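PDB 3HYI: probable cell division protein WhiA from Thermotoga maritima, which is probably involved in cell division and chromosome segregation, and probably binds DNA through a helix-turn-helix domain joined to a degenerate LAGLIDADG homing endonuclease domain. Local coordinates for residues E16-P21 / S55-R60; E26-E31 / L63-Y68. All blocks are in the same frame, centred on the assembly; numbering follows the deposited sequence.

Contact 1: residues E16-P21 / S55-R60; sequences ELVNVP and SFAASR
Val18 and Ala57 bring the two backbones nearest, with their CA atoms 6.0 Å apart. Val18 lies in a type I beta turn from Leu17 to Val20, in the loop between helices 9-16 and 25-39. The turn is closed weakly, with Val20 N 3.4 Å from Leu17 O. Residues 56-60 begin helix 56-68. Ser55 is its N-cap: its OG accepts from Ala58 N in a nearly straight bond, 170° at the hydrogen.

Val18 carries the contact with both methyls. With CG1 anti to the backbone N (chi1 173°), Val18 turns CG1 to Arg60 and CG2 to Ala57, about one helical turn apart. Val18 CG2 lies 3.8 Å from Ala57 CB and 3.4 Å from Ala57 O. Val18 CG1 is 3.9 Å from Arg60 CB, while the guanidinium leads away. Glu11 of helix 9-16 bonds Ser55 OG and Ala57 N, one carboxylate oxygen to each. This negative group would probably also suit the positive end of the helix dipole. Between the two segments the contact is small, 132 Å² in all, and purely van der Waals: methyls against a methyl, a methylene and one carbonyl oxygen. It offers fit, not polar pairing; the polar hold on the turn comes from residues further along helix 56-68.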
loop_
_atom_site.group_PDB
_atom_site.type_symbol
_atom_site.label_atom_id
_atom_site.label_comp_id
_atom_site.label_asym_id
_atom_site.label_seq_id
_atom_site.Cartn_x
_atom_site.Cartn_y
_atom_site.Cartn_z
ATOM N N GLU A 16 -14.464 6.286 -13.656
ATOM C CA GLU A 16 -15.688 5.681 -13.112
ATOM C C GLU A 16 -16.682 6.722 -12.588
ATOM O O GLU A 16 -17.879 6.452 -12.506
ATOM C CB GLU A 16 -15.363 4.698 -11.976
ATOM C CG GLU A 16 -14.793 3.365 -12.432
ATOM C CD GLU A 16 -14.907 2.275 -11.370
ATOM O OE1 GLU A 16 -15.965 2.177 -10.711
ATOM O OE2 GLU A 16 -13.942 1.504 -11.204
ATOM N N LEU A 17 -16.179 7.902 -12.231
ATOM C CA LEU A 17 -16.996 8.940 -11.606
ATOM C C LEU A 17 -17.627 9.934 -12.585
ATOM O O LEU A 17 -18.474 10.730 -12.186
ATOM C CB LEU A 17 -16.155 9.696 -10.580
ATOM C CG LEU A 17 -15.524 8.834 -9.481
ATOM C CD1 LEU A 17 -14.664 9.688 -8.560
ATOM C CD2 LEU A 17 -16.598 8.096 -8.688
ATOM N N VAL A 18 -17.231 9.885 -13.854
ATOM C CA VAL A 18 -17.675 10.876 -14.843
ATOM C C VAL A 18 -19.197 10.875 -15.058
ATOM O O VAL A 18 -19.784 11.930 -15.305
ATOM C CB VAL A 18 -16.946 10.679 -16.204
ATOM C CG1 VAL A 18 -17.528 11.590 -17.280
ATOM C CG2 VAL A 18 -15.457 10.940 -16.046
ATOM N N ASN A 19 -19.824 9.701 -14.955
ATOM C CA ASN A 19 -21.266 9.553 -15.188
ATOM C C ASN A 19 -22.068 9.077 -13.970
ATOM O O ASN A 19 -23.193 8.599 -14.116
ATOM C CB ASN A 19 -21.506 8.606 -16.368
ATOM C CG ASN A 19 -21.014 9.181 -17.679
ATOM O OD1 ASN A 19 -21.467 10.241 -18.111
ATOM N ND2 ASN A 19 -20.081 8.483 -18.320
ATOM N N VAL A 20 -21.498 9.217 -12.774
ATOM C CA VAL A 20 -22.230 8.965 -11.529
ATOM C C VAL A 20 -23.485 9.857 -11.497
ATOM O O VAL A 20 -23.439 10.988 -11.967
ATOM C CB VAL A 20 -21.332 9.235 -10.289
ATOM C CG1 VAL A 20 -22.163 9.382 -9.015
ATOM C CG2 VAL A 20 -20.304 8.122 -10.133
ATOM N N PRO A 21 -24.616 9.344 -10.972
ATOM C CA PRO A 21 -25.855 10.136 -10.939
ATOM C C PRO A 21 -25.752 11.549 -10.336
ATOM O O PRO A 21 -24.884 11.818 -9.506
ATOM C CB PRO A 21 -26.793 9.276 -10.086
ATOM C CG PRO A 21 -26.314 7.895 -10.287
ATOM C CD PRO A 21 -24.825 7.993 -10.416
ATOM N N SER A 55 -6.848 16.477 -14.912
ATOM C CA SER A 55 -7.562 15.249 -15.252
ATOM C C SER A 55 -8.615 15.507 -16.328
ATOM O O SER A 55 -9.378 16.472 -16.239
ATOM C CB SER A 55 -8.227 14.682 -14.001
ATOM O OG SER A 55 -9.010 13.543 -14.303
ATOM N N PHE A 56 -8.649 14.647 -17.343
ATOM C CA PHE A 56 -9.696 14.694 -18.366
ATOM C C PHE A 56 -11.021 14.166 -17.826
ATOM O O PHE A 56 -12.082 14.655 -18.208
ATOM C CB PHE A 56 -9.291 13.906 -19.613
ATOM C CG PHE A 56 -8.250 14.595 -20.444
ATOM C CD1 PHE A 56 -6.931 14.150 -20.446
ATOM C CD2 PHE A 56 -8.583 15.698 -21.216
ATOM C CE1 PHE A 56 -5.972 14.790 -21.212
ATOM C CE2 PHE A 56 -7.626 16.344 -21.980
ATOM C CZ PHE A 56 -6.320 15.891 -21.976
ATOM N N ALA A 57 -10.959 13.165 -16.950
ATOM C CA ALA A 57 -12.154 12.666 -16.268
ATOM C C ALA A 57 -12.802 13.789 -15.456
ATOM O O ALA A 57 -14.016 13.983 -15.513
ATOM C CB ALA A 57 -11.806 11.493 -15.366
ATOM N N ALA A 58 -11.980 14.523 -14.709
ATOM C CA ALA A 58 -12.445 15.681 -13.939
ATOM C C ALA A 58 -13.046 16.766 -14.837
ATOM O O ALA A 58 -14.076 17.344 -14.504
ATOM C CB ALA A 58 -11.309 16.259 -13.107
ATOM N N SER A 59 -12.404 17.028 -15.972
ATOM C CA SER A 59 -12.880 18.043 -16.919
ATOM C C SER A 59 -14.251 17.677 -17.486
ATOM O O SER A 59 -15.128 18.532 -17.606
ATOM C CB SER A 59 -11.882 18.226 -18.069
ATOM O OG SER A 59 -10.572 18.470 -17.584
ATOM N N ARG A 60 -14.424 16.404 -17.831
ATOM C CA ARG A 60 -15.694 15.900 -18.355
ATOM C C ARG A 60 -16.815 15.923 -17.316
ATOM O O ARG A 60 -17.966 16.197 -17.652
ATOM C CB ARG A 60 -15.527 14.479 -18.883
ATOM C CG ARG A 60 -14.717 14.402 -20.157
ATOM C CD ARG A 60 -14.919 13.073 -20.854
ATOM N NE ARG A 60 -14.380 13.110 -22.209
ATOM C CZ ARG A 60 -13.133 12.799 -22.550
ATOM N NH1 ARG A 60 -12.249 12.407 -21.641
ATOM N NH2 ARG A 60 -12.769 12.882 -23.823
#

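Contact 2: residues E26-E31 / L63-Y68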
loop_
_atom_site.group_PDB
_atom_site.type_symbol
_atom_site.label_atom_id
_atom_site.label_comp_id
_atom_site.label_asym_id
_atom_site.label_seq_id
_atom_site.Cartn_x
_atom_site.Cartn_y
_atom_site.Cartn_z
ATOM N N GLU A 26 -28.934 20.446 -5.441
ATOM C CA GLU A 26 -28.139 20.783 -4.265
ATOM C C GLU A 26 -26.838 19.983 -4.230
ATOM O O GLU A 26 -25.773 20.524 -3.921
ATOM C CB GLU A 26 -28.948 20.503 -2.999
ATOM C CG GLU A 26 -30.102 21.481 -2.756
ATOM C CD GLU A 26 -31.271 21.321 -3.726
ATOM O OE1 GLU A 26 -31.585 20.176 -4.131
ATOM O OE2 GLU A 26 -31.881 22.357 -4.080
ATOM N N GLU A 27 -26.942 18.694 -4.542
ATOM C CA GLU A 27 -25.781 17.811 -4.616
ATOM C C GLU A 27 -24.886 18.150 -5.809
ATOM O O GLU A 27 -23.664 18.023 -5.728
ATOM C CB GLU A 27 -26.231 16.353 -4.694
ATOM C CG GLU A 27 -26.783 15.820 -3.389
ATOM C CD GLU A 27 -27.631 14.582 -3.586
ATOM O OE1 GLU A 27 -27.054 13.483 -3.710
ATOM O OE2 GLU A 27 -28.875 14.708 -3.622
ATOM N N VAL A 28 -25.499 18.585 -6.908
ATOM C CA VAL A 28 -24.759 19.033 -8.092
ATOM C C VAL A 28 -23.952 20.298 -7.786
ATOM O O VAL A 28 -22.779 20.397 -8.157
ATOM C CB VAL A 28 -25.715 19.288 -9.285
ATOM C CG1 VAL A 28 -24.994 19.998 -10.430
ATOM C CG2 VAL A 28 -26.326 17.976 -9.760
ATOM N N ILE A 29 -24.582 21.258 -7.111
ATOM C CA ILE A 29 -23.905 22.496 -6.713
ATOM C C ILE A 29 -22.855 22.218 -5.634
ATOM O O ILE A 29 -21.798 22.850 -5.618
ATOM C CB ILE A 29 -24.909 23.563 -6.224
ATOM C CG1 ILE A 29 -25.712 24.116 -7.408
ATOM C CG2 ILE A 29 -24.195 24.706 -5.523
ATOM C CD1 ILE A 29 -26.938 24.902 -7.000
ATOM N N SER A 30 -23.146 21.268 -4.746
ATOM C CA SER A 30 -22.195 20.858 -3.715
ATOM C C SER A 30 -20.939 20.255 -4.342
ATOM O O SER A 30 -19.820 20.571 -3.929
ATOM C CB SER A 30 -22.838 19.862 -2.745
ATOM O OG SER A 30 -21.964 19.549 -1.674
ATOM N N GLU A 31 -21.119 19.396 -5.342
ATOM C CA GLU A 31 -19.972 18.826 -6.060
ATOM C C GLU A 31 -19.201 19.888 -6.841
ATOM O O GLU A 31 -17.972 19.842 -6.897
ATOM C CB GLU A 31 -20.401 17.700 -7.002
ATOM C CG GLU A 31 -19.229 17.075 -7.755
ATOM C CD GLU A 31 -19.626 15.899 -8.611
ATOM O OE1 GLU A 31 -18.777 15.444 -9.403
ATOM O OE2 GLU A 31 -20.780 15.434 -8.505
ATOM N N LEU A 63 -17.989 19.508 -16.970
ATOM C CA LEU A 63 -18.866 19.853 -18.086
ATOM C C LEU A 63 -20.263 19.271 -17.896
ATOM O O LEU A 63 -21.258 19.929 -18.206
ATOM C CB LEU A 63 -18.277 19.386 -19.424
ATOM C CG LEU A 63 -17.016 20.097 -19.925
ATOM C CD1 LEU A 63 -16.642 19.579 -21.317
ATOM C CD2 LEU A 63 -17.178 21.609 -19.946
ATOM N N ASN A 64 -20.336 18.045 -17.381
ATOM C CA ASN A 64 -21.629 17.412 -17.113
ATOM C C ASN A 64 -22.421 18.111 -16.001
ATOM O O ASN A 64 -23.651 18.178 -16.061
ATOM C CB ASN A 64 -21.450 15.931 -16.777
ATOM C CG ASN A 64 -20.957 15.108 -17.965
ATOM O OD1 ASN A 64 -20.993 15.553 -19.112
ATOM N ND2 ASN A 64 -20.501 13.889 -17.685
ATOM N N LEU A 65 -21.720 18.621 -14.992
ATOM C CA LEU A 65 -22.356 19.387 -13.913
ATOM C C LEU A 65 -22.934 20.700 -14.431
ATOM O O LEU A 65 -24.067 21.060 -14.107
ATOM C CB LEU A 65 -21.353 19.676 -12.787
ATOM C CG LEU A 65 -21.260 18.693 -11.611
ATOM C CD1 LEU A 65 -21.787 17.325 -11.962
ATOM C CD2 LEU A 65 -19.816 18.598 -11.132
ATOM N N MET A 66 -22.145 21.410 -15.232
ATOM C CA MET A 66 -22.585 22.669 -15.843
ATOM C C MET A 66 -23.757 22.471 -16.806
ATOM O O MET A 66 -24.609 23.350 -16.945
ATOM C CB MET A 66 -21.418 23.342 -16.572
ATOM C CG MET A 66 -20.327 23.861 -15.647
ATOM S SD MET A 66 -20.917 25.070 -14.442
ATOM C CE MET A 66 -20.951 26.556 -15.443
ATOM N N LYS A 67 -23.784 21.315 -17.464
ATOM C CA LYS A 67 -24.883 20.936 -18.349
ATOM C C LYS A 67 -26.156 20.652 -17.550
ATOM O O LYS A 67 -27.246 21.057 -17.953
ATOM C CB LYS A 67 -24.481 19.706 -19.163
ATOM C CG LYS A 67 -25.575 19.087 -20.020
ATOM C CD LYS A 67 -25.054 17.818 -20.682
ATOM C CE LYS A 67 -26.176 16.935 -21.198
ATOM N NZ LYS A 67 -26.702 17.416 -22.501
ATOM N N TYR A 68 -26.010 19.949 -16.428
ATOM C CA TYR A 68 -27.130 19.696 -15.526
ATOM C C TYR A 68 -27.778 21.009 -15.084
ATOM O O TYR A 68 -29.004 21.111 -15.029
ATOM C CB TYR A 68 -26.678 18.890 -14.298
ATOM C CG TYR A 68 -27.794 18.603 -13.307
ATOM C CD1 TYR A 68 -28.242 19.588 -12.426
ATOM C CD2 TYR A 68 -28.403 17.350 -13.250
ATOM C CE1 TYR A 68 -29.264 19.339 -11.527
ATOM C CE2 TYR A 68 -29.430 17.092 -12.343
ATOM C CZ TYR A 68 -29.852 18.093 -11.486
ATOM O OH TYR A 68 -30.863 17.854 -10.585
#
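The Tyr68 ring carries Val28 over one face. Val28 CG2 is 3.6 Å from the ring centroid and only 12° off the ring normal, a clear CH-pi contact. Val28 CG1 lies on the same side of the ring plane but well off centre, 3.8 Å from Tyr68 CD1. The Phe22 ring also meets Tyr68, with the planes at about 45°. With CG anti to the backbone N (chi1 179°), the Tyr68 ring extends toward helix 25-39. The other flat group is the Glu31 carboxylate. Leu65 CD2 lies over one face of it, 3.7 Å from Glu31 CD, and the two side chains cross at about a right angle.

Both helices belong to the N-terminal LAGLIDADG-like domain. Helix 25-39 leads into strand 40-43, and helix 56-68 links strands 48-53 and 73-79 of the same antiparallel sheet. The axes of segments 26-31 and 63-68 approach to 10.1 Å, with 141° between their N-to-C directions. With an alanine in place of Tyr68, Val28 CG2 would probably lose its aromatic support and Phe22 its ring neighbour. Further along the interface, Val28 CG1 packs 4.1 Å from Leu65 CG. The buried carboxylate of Glu31 is satisfied by two salt bridges, OE1 to Arg61 and OE2 to Arg116 of helix 108-122.

In the fold
Contacts 1 and 2 share helix 56-68, and their centres are about 12 Å apart. Contact 1 uses its N-terminal part and contact 2 its C-terminal part. The partner segments, 16-21 and 26-31, follow one another in the chain, so the segments of the two contacts alternate. A probable hydrogen bond joins them directly, Val18 O to Asn64 ND2 at 3.2 Å. Arg61, between the two helical segments, is a second bridge: its NH1 bonds Val18 O and Val20 O, while its NE pairs with Glu31. Both contacts are packing within the LAGLIDADG-like part. The predicted DNA-binding helix-turn-helix, residues 262-293, belongs to the C-terminal domain beyond the linker.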